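Local coordinates for protein prolyl endopeptidase (Myxococcus xanthus, PDB 2BKL) that probably hydrolyses oligopeptides on the carboxyl side of proline, and more slowly of alanine, as a serine peptidase of the S9A family, at residues V420-K425 against A479-R484. Sequence-based numbering, arbitrary orientation.
Sequences VFYASK and AVANLR
Tyr422 meets Ala481 and Leu483 through its phenol oxygen alone: OH lies 3.7 Å from Leu483 CD2 and 3.9 Å from Ala481 CB, while the ring stays farther back. With CG set between the backbone N and the carbonyl carbon (chi1 65°), the ring extends from its edge strand across the width of the intervening strand 429-437, passing over Val430. The hydroxyl is hydrogen-bonded to the backbone O of Asp508 in helix 503-518, so this buried group has a polar partner even though its contacts across the two segments are with methyl groups. Leu483 brings only one branch, CD2, to the tyrosine and also touches Asp508.

Further along, Ser424 and Arg484 meet round a shared carboxylate: Asp508 OD1 takes both a hydrogen bond from Ser424 OG and a salt bridge from Arg484 NH2. Ser424 OG is 3.7 Å from Arg484 NH2, near the guanidinium plane, and a water adds a second, weaker bridge, donating to OG (2.8 Å) and accepting a weak bond from NH2 (3.0 Å) at the edge of the group. A bend at chi3 (-73°) turns the otherwise extended arginine chain back toward the serine. Asp426 pairs with NH1; two carboxylates thus fix the rotation of the buried guanidinium. The arrangement belongs to the alpha/beta-hydrolase fold, where one helix covers the antiparallel margin of the mixed central sheet and ties strand 415-423 to the loop after strand 477-481.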
# COMPACT_ATOMS: atom_id res chain seq x y z
N VAL A 420 18.00 -14.44 -3.72
CA VAL A 420 17.98 -15.88 -3.85
C VAL A 420 16.65 -16.33 -4.42
O VAL A 420 15.67 -15.56 -4.46
CB VAL A 420 18.22 -16.55 -2.48
CG1 VAL A 420 19.57 -16.12 -1.91
CG2 VAL A 420 17.09 -16.27 -1.48
N PHE A 421 16.62 -17.58 -4.87
CA PHE A 421 15.47 -18.22 -5.45
C PHE A 421 15.27 -19.57 -4.82
O PHE A 421 16.16 -20.43 -4.89
CB PHE A 421 15.61 -18.29 -6.98
CG PHE A 421 15.89 -16.98 -7.61
CD1 PHE A 421 14.84 -16.16 -7.95
CD2 PHE A 421 17.17 -16.54 -7.82
CE1 PHE A 421 15.07 -14.91 -8.50
CE2 PHE A 421 17.39 -15.25 -8.39
CZ PHE A 421 16.31 -14.46 -8.70
N TYR A 422 14.12 -19.80 -4.22
CA TYR A 422 13.85 -21.07 -3.54
C TYR A 422 12.62 -21.74 -4.14
O TYR A 422 11.78 -21.09 -4.75
CB TYR A 422 13.68 -20.86 -2.02
CG TYR A 422 12.50 -20.04 -1.62
CD1 TYR A 422 12.57 -18.66 -1.52
CD2 TYR A 422 11.26 -20.63 -1.39
CE1 TYR A 422 11.45 -17.91 -1.21
CE2 TYR A 422 10.16 -19.88 -1.07
CZ TYR A 422 10.26 -18.52 -0.98
OH TYR A 422 9.15 -17.77 -0.67
N ALA A 423 12.51 -23.05 -4.00
CA ALA A 423 11.37 -23.79 -4.52
C ALA A 423 10.30 -23.89 -3.47
O ALA A 423 10.56 -24.27 -2.33
CB ALA A 423 11.80 -25.17 -4.96
N SER A 424 9.08 -23.56 -3.87
CA SER A 424 7.87 -23.80 -3.10
C SER A 424 7.46 -25.24 -3.22
O SER A 424 8.06 -25.98 -3.98
CB SER A 424 6.76 -22.87 -3.60
OG SER A 424 5.73 -22.80 -2.65
N LYS A 425 6.45 -25.61 -2.45
CA LYS A 425 5.92 -26.98 -2.43
C LYS A 425 5.64 -27.56 -3.83
O LYS A 425 6.00 -28.70 -4.12
CB LYS A 425 4.64 -26.98 -1.59
CG LYS A 425 4.32 -28.27 -0.93
CD LYS A 425 3.12 -28.08 -0.01
CE LYS A 425 1.84 -28.20 -0.77
NZ LYS A 425 0.78 -28.92 0.02
N ALA A 479 14.73 -10.49 5.71
CA ALA A 479 14.42 -11.16 4.45
C ALA A 479 13.05 -10.75 3.98
O ALA A 479 12.13 -10.59 4.80
CB ALA A 479 14.47 -12.68 4.64
N VAL A 480 12.89 -10.57 2.68
CA VAL A 480 11.64 -10.14 2.06
C VAL A 480 11.35 -11.10 0.89
O VAL A 480 12.11 -11.15 -0.08
CB VAL A 480 11.72 -8.67 1.55
CG1 VAL A 480 10.38 -8.24 0.99
CG2 VAL A 480 12.17 -7.74 2.69
N ALA A 481 10.26 -11.86 0.99
CA ALA A 481 9.91 -12.85 -0.03
C ALA A 481 8.94 -12.28 -1.04
O ALA A 481 7.96 -11.61 -0.64
CB ALA A 481 9.36 -14.10 0.61
N ASN A 482 9.15 -12.57 -2.32
CA ASN A 482 8.30 -12.11 -3.41
C ASN A 482 7.27 -13.20 -3.73
O ASN A 482 7.23 -13.78 -4.82
CB ASN A 482 9.14 -11.77 -4.64
CG ASN A 482 10.07 -10.62 -4.41
OD1 ASN A 482 11.26 -10.82 -4.19
ND2 ASN A 482 9.54 -9.41 -4.48
N LEU A 483 6.40 -13.41 -2.76
CA LEU A 483 5.40 -14.45 -2.80
C LEU A 483 4.43 -14.27 -3.98
O LEU A 483 4.19 -13.15 -4.46
CB LEU A 483 4.58 -14.42 -1.54
CG LEU A 483 5.31 -14.44 -0.22
CD1 LEU A 483 4.31 -14.24 0.96
CD2 LEU A 483 6.08 -15.72 -0.06
N ARG A 484 3.89 -15.38 -4.46
CA ARG A 484 2.76 -15.31 -5.40
C ARG A 484 1.62 -14.50 -4.78
O ARG A 484 1.59 -14.23 -3.55
CB ARG A 484 2.31 -16.70 -5.83
CG ARG A 484 3.23 -17.33 -6.86
CD ARG A 484 2.88 -18.76 -7.24
NE ARG A 484 3.22 -19.68 -6.16
CZ ARG A 484 2.99 -20.97 -6.21
NH1 ARG A 484 2.42 -21.49 -7.28
NH2 ARG A 484 3.30 -21.73 -5.18
O HOH W 1 3.72 -24.36 -3.80